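Local atomic coordinates of nitrate transport protein nrtA (Synechocystis sp., PDB entry 2G29), a protein that binds nitrate as the substrate-binding component of the NrtABCD ABC transporter, which carries out nitrate uptake and probably also transports nitrite. Residues A[44-49]-A[277-282]; A[258-263]-A[368-373]. All blocks are in the same frame, centred on the assembly; numbering follows the deposited sequence.

Interaction 1: A[44-49]-A[277-282]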
loop_
_atom_site.group_PDB
_atom_site.type_symbol
_atom_site.label_atom_id
_atom_site.label_comp_id
_atom_site.label_asym_id
_atom_site.label_seq_id
_atom_site.Cartn_x
_atom_site.Cartn_y
_atom_site.Cartn_z
ATOM N N ASP A 44 -2.786 4.574 5.844
ATOM C CA ASP A 44 -1.870 5.124 4.856
ATOM C C ASP A 44 -2.514 6.037 3.793
ATOM O O ASP A 44 -1.829 6.544 2.900
ATOM C CB ASP A 44 -0.988 4.036 4.215
ATOM C CG ASP A 44 -1.764 2.834 3.725
ATOM O OD1 ASP A 44 -2.891 2.973 3.251
ATOM O OD2 ASP A 44 -1.165 1.742 3.778
ATOM N N ALA A 45 -3.811 6.294 3.927
ATOM C CA ALA A 45 -4.497 7.285 3.097
ATOM C C ALA A 45 -4.406 8.641 3.813
ATOM O O ALA A 45 -4.811 9.651 3.264
ATOM C CB ALA A 45 -5.969 6.910 2.937
ATOM N N ALA A 46 -3.871 8.637 5.045
ATOM C CA ALA A 46 -3.816 9.885 5.832
ATOM C C ALA A 46 -3.324 11.126 5.101
ATOM O O ALA A 46 -3.928 12.173 5.216
ATOM C CB ALA A 46 -2.998 9.702 7.113
ATOM N N PRO A 47 -2.237 11.027 4.344
ATOM C CA PRO A 47 -1.765 12.232 3.647
ATOM C C PRO A 47 -2.823 12.872 2.750
ATOM O O PRO A 47 -2.919 14.099 2.683
ATOM C CB PRO A 47 -0.545 11.733 2.865
ATOM C CG PRO A 47 -0.706 10.261 2.793
ATOM C CD PRO A 47 -1.363 9.868 4.101
ATOM N N LEU A 48 -3.627 12.073 2.049
ATOM C CA LEU A 48 -4.637 12.648 1.174
ATOM C C LEU A 48 -5.780 13.311 1.959
ATOM O O LEU A 48 -6.318 14.350 1.530
ATOM C CB LEU A 48 -5.235 11.600 0.228
ATOM C CG LEU A 48 -4.280 10.980 -0.792
ATOM C CD1 LEU A 48 -5.120 10.337 -1.879
ATOM C CD2 LEU A 48 -3.351 12.025 -1.404
ATOM N N ILE A 49 -6.125 12.726 3.104
ATOM C CA ILE A 49 -7.204 13.231 3.959
ATOM C C ILE A 49 -6.739 14.480 4.695
ATOM O O ILE A 49 -7.456 15.492 4.703
ATOM C CB ILE A 49 -7.640 12.111 4.932
ATOM C CG1 ILE A 49 -8.441 11.045 4.156
ATOM C CG2 ILE A 49 -8.517 12.687 6.040
ATOM C CD1 ILE A 49 -7.771 10.429 2.972
ATOM N N GLU A 277 -1.584 12.035 17.334
ATOM C CA GLU A 277 -2.859 12.012 18.042
ATOM C C GLU A 277 -3.940 12.700 17.208
ATOM O O GLU A 277 -5.026 12.156 16.950
ATOM C CB GLU A 277 -2.684 12.705 19.398
ATOM C CG GLU A 277 -1.621 12.051 20.274
ATOM C CD GLU A 277 -1.062 12.962 21.347
ATOM O OE1 GLU A 277 -0.399 13.986 21.012
ATOM O OE2 GLU A 277 -1.276 12.650 22.543
ATOM N N GLU A 278 -3.648 13.926 16.782
ATOM C CA GLU A 278 -4.584 14.669 15.984
ATOM C C GLU A 278 -4.907 13.947 14.677
ATOM O O GLU A 278 -6.066 13.888 14.278
ATOM C CB GLU A 278 -4.047 16.075 15.708
ATOM C CG GLU A 278 -5.108 16.959 15.115
ATOM C CD GLU A 278 -4.603 18.351 14.707
ATOM O OE1 GLU A 278 -3.482 18.729 15.086
ATOM O OE2 GLU A 278 -5.364 19.032 14.012
ATOM N N MET A 279 -3.896 13.379 14.031
ATOM C CA MET A 279 -4.127 12.649 12.784
ATOM C C MET A 279 -5.158 11.551 12.995
ATOM O O MET A 279 -6.098 11.427 12.241
ATOM C CB MET A 279 -2.818 12.029 12.301
ATOM C CG MET A 279 -2.952 11.318 10.968
ATOM S SD MET A 279 -1.445 10.516 10.441
ATOM C CE MET A 279 -1.524 9.027 11.437
ATOM N N CYS A 280 -4.965 10.762 14.038
ATOM C CA CYS A 280 -5.854 9.661 14.316
ATOM C C CYS A 280 -7.243 10.112 14.760
ATOM O O CYS A 280 -8.237 9.427 14.485
ATOM C CB CYS A 280 -5.203 8.721 15.323
ATOM S SG CYS A 280 -3.752 7.850 14.584
ATOM N N GLN A 281 -7.337 11.238 15.468
ATOM C CA GLN A 281 -8.682 11.735 15.821
ATOM C C GLN A 281 -9.449 12.069 14.538
ATOM O O GLN A 281 -10.639 11.789 14.410
ATOM C CB GLN A 281 -8.613 13.007 16.645
ATOM C CG GLN A 281 -8.037 12.815 18.017
ATOM C CD GLN A 281 -7.948 14.153 18.732
ATOM O OE1 GLN A 281 -7.526 15.147 18.142
ATOM N NE2 GLN A 281 -8.358 14.187 19.998
ATOM N N ILE A 282 -8.747 12.686 13.587
ATOM C CA ILE A 282 -9.336 13.042 12.310
ATOM C C ILE A 282 -9.743 11.787 11.548
ATOM O O ILE A 282 -10.886 11.680 11.120
ATOM C CB ILE A 282 -8.342 13.877 11.466
ATOM C CG1 ILE A 282 -8.127 15.261 12.103
ATOM C CG2 ILE A 282 -8.892 14.094 10.056
ATOM C CD1 ILE A 282 -6.950 16.057 11.480
#

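Interaction 2: A[258-263]-A[368-373]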
loop_
_atom_site.group_PDB
_atom_site.type_symbol
_atom_site.label_atom_id
_atom_site.label_comp_id
_atom_site.label_asym_id
_atom_site.label_seq_id
_atom_site.Cartn_x
_atom_site.Cartn_y
_atom_site.Cartn_z
ATOM N N ALA A 258 0.582 21.253 -8.041
ATOM C CA ALA A 258 -0.036 21.802 -6.852
ATOM C C ALA A 258 -0.548 20.693 -5.923
ATOM O O ALA A 258 -0.329 20.745 -4.705
ATOM C CB ALA A 258 -1.163 22.765 -7.249
ATOM N N LEU A 259 -1.198 19.673 -6.490
ATOM C CA LEU A 259 -1.681 18.547 -5.671
ATOM C C LEU A 259 -0.498 17.829 -5.015
ATOM O O LEU A 259 -0.572 17.448 -3.838
ATOM C CB LEU A 259 -2.441 17.517 -6.515
ATOM C CG LEU A 259 -3.824 17.846 -7.032
ATOM C CD1 LEU A 259 -4.298 16.620 -7.822
ATOM C CD2 LEU A 259 -4.779 18.151 -5.864
ATOM N N LEU A 260 0.580 17.600 -5.782
ATOM C CA LEU A 260 1.746 16.905 -5.272
ATOM C C LEU A 260 2.375 17.649 -4.116
ATOM O O LEU A 260 2.718 17.058 -3.130
ATOM C CB LEU A 260 2.775 16.679 -6.385
ATOM C CG LEU A 260 3.329 15.280 -6.642
ATOM C CD1 LEU A 260 4.590 15.426 -7.478
ATOM C CD2 LEU A 260 3.570 14.469 -5.355
ATOM N N MET A 261 2.526 18.970 -4.250
ATOM C CA MET A 261 3.119 19.731 -3.156
ATOM C C MET A 261 2.204 19.674 -1.927
ATOM O O MET A 261 2.703 19.557 -0.809
ATOM C CB MET A 261 3.356 21.183 -3.580
ATOM C CG MET A 261 4.423 21.282 -4.681
ATOM S SD MET A 261 4.914 23.008 -5.090
ATOM C CE MET A 261 3.515 23.515 -5.758
ATOM N N ALA A 262 0.893 19.744 -2.123
ATOM C CA ALA A 262 -0.031 19.658 -0.993
ATOM C C ALA A 262 0.105 18.302 -0.310
ATOM O O ALA A 262 0.140 18.224 0.921
ATOM C CB ALA A 262 -1.450 19.854 -1.459
ATOM N N VAL A 263 0.212 17.237 -1.109
ATOM C CA VAL A 263 0.366 15.899 -0.519
ATOM C C VAL A 263 1.706 15.754 0.235
ATOM O O VAL A 263 1.775 15.145 1.292
ATOM C CB VAL A 263 0.233 14.809 -1.621
ATOM C CG1 VAL A 263 0.674 13.428 -1.094
ATOM C CG2 VAL A 263 -1.246 14.713 -2.066
ATOM N N ARG A 368 10.645 15.172 -7.780
ATOM C CA ARG A 368 11.811 16.037 -7.542
ATOM C C ARG A 368 11.505 17.496 -7.849
ATOM O O ARG A 368 11.993 18.381 -7.127
ATOM C CB ARG A 368 13.017 15.564 -8.364
ATOM C CG ARG A 368 13.691 14.317 -7.791
ATOM C CD ARG A 368 14.961 13.965 -8.604
ATOM N NE ARG A 368 14.648 13.337 -9.882
ATOM C CZ ARG A 368 14.985 13.823 -11.068
ATOM N NH1 ARG A 368 15.668 14.973 -11.165
ATOM N NH2 ARG A 368 14.616 13.186 -12.174
ATOM N N GLU A 369 10.718 17.770 -8.890
ATOM C CA GLU A 369 10.399 19.171 -9.198
ATOM C C GLU A 369 9.580 19.785 -8.080
ATOM O O GLU A 369 9.827 20.930 -7.671
ATOM C CB GLU A 369 9.667 19.266 -10.533
ATOM C CG GLU A 369 10.651 19.038 -11.693
ATOM C CD GLU A 369 10.002 18.605 -12.985
ATOM O OE1 GLU A 369 8.783 18.833 -13.158
ATOM O OE2 GLU A 369 10.730 18.037 -13.843
ATOM N N ALA A 370 8.633 19.028 -7.534
ATOM C CA ALA A 370 7.824 19.552 -6.444
ATOM C C ALA A 370 8.634 19.719 -5.171
ATOM O O ALA A 370 8.457 20.704 -4.450
ATOM C CB ALA A 370 6.633 18.607 -6.203
ATOM N N ALA A 371 9.505 18.771 -4.854
ATOM C CA ALA A 371 10.300 18.887 -3.627
ATOM C C ALA A 371 11.267 20.075 -3.722
ATOM O O ALA A 371 11.557 20.740 -2.709
ATOM C CB ALA A 371 11.072 17.593 -3.356
ATOM N N GLN A 372 11.761 20.335 -4.929
ATOM C CA GLN A 372 12.678 21.459 -5.141
ATOM C C GLN A 372 11.925 22.766 -4.925
ATOM O O GLN A 372 12.434 23.697 -4.279
ATOM C CB GLN A 372 13.246 21.435 -6.562
ATOM C CG GLN A 372 14.255 20.340 -6.791
ATOM C CD GLN A 372 14.380 19.943 -8.262
ATOM O OE1 GLN A 372 14.822 20.716 -9.092
ATOM N NE2 GLN A 372 13.960 18.725 -8.579
ATOM N N ALA A 373 10.722 22.851 -5.477
ATOM C CA ALA A 373 9.897 24.048 -5.323
ATOM C C ALA A 373 9.693 24.313 -3.822
ATOM O O ALA A 373 9.769 25.450 -3.368
ATOM C CB ALA A 373 8.580 23.859 -6.015
#

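Interaction 1: A[44-49]-A[277-282]
With CG anti to the backbone N (chi1 -177°) and the chain extended beyond it, Met279 reaches out from its helix and delivers the sulfur to Ala46, before a bend at chi3 of 80° turns the terminal methyl. SD lies 3.8 Å from Ala46 CB, and CG of the same methionine is within 4.2 Å of that methyl. One turn further along both helices, Ile49 and Ile282 meet through their branch methyls, CG2 to CG2 at 4.3 Å, while CD1 of Ile49, folded round by chi2 of 56°, leads away from the partner helix. All four residues are buried, and the contact is wholly apolar. The CA atoms of Ala46 and Met279 are 7.5 Å apart. Alanine suits the first position because its short methyl can be met by a long, flexible methionine; at the second, each beta-branched isoleucine presents a methyl close to its own helix. In this two-domain, C-clamp binding protein, helix 46-53 is the first helix after strand 36-39, and its beginning lies near the nitrate site: the side chains of Ala46 and Lys240, a nitrate ligand, are about 10 Å apart. Asp44 forms a salt bridge with Lys240, so the turn leading into the helix contributes to the second shell. Glu278 OE2 forms a salt bridge with Lys54 NZ, and Met279 also packs on Cys270 of helix 253-271.

Interaction 2: A[258-263]-A[368-373]
The methyl of Ala370 overlaps two side chains of the facing helix, with Met261 CG at 3.8 Å and Leu260 CD1 at 4.0 Å from its CB. This is a helix-helix crossing in which the alanines of one helix meet the larger Leu260 and Met261 of the other: in this periplasmic binding protein fold, the late helix 364-373 packs on helix 253-271. The two short segments cross at -65°, their axes 9.4 Å apart at closest approach. At that crossing the CA atoms of Met261 and Ala370 come within 5.7 Å, an approach that alanine suits because its CB points at the partner helix without lifting it away. Ala373, one turn on, offers a second small methyl on the same face, but at a more solvent-exposed place. The larger residues are supplied by helix 253-271: buried Leu260 brings one branch methyl, and Met261, partly exposed, lies alongside both alanines as a flexible chain. Met264 and Lys257 of the same helix extend the contact, touching Ala370 and Ala373 respectively, while on its other flank Leu259 and Ala262 pack on Tyr57 of helix 56-59. In Met261, CG anti to the carbonyl carbon (chi1 -66°) and an extended chi2 put CG on Ala370 and SD 3.9 Å from Ala373 CB; the bend at chi3 turns only CE.

Overall arrangement
From the N terminus, strand 36-39 leads into helix 46-53, whose first turn meets helix 276-284: interaction 1 closes a loop of 227 intervening residues that includes the second five-stranded sheet. Before that loop is complete, helix 253-271 follows strand 240-245 and the short helix 246-251, and its residues 258-263 pair with 368-373, after 104 intervening residues. The segments therefore alternate, and the two contacts cross rather than nest. Their centres are 19 Å apart, but Leu48 CD2 meets Val263 CG2 at 3.5 Å, joining them directly. Helix 253-271 packs on helix 46-53 through Val263 and on helix 364-373 through interaction 2, while Leu259 and Val263 touch strand 240-245 of the first sheet.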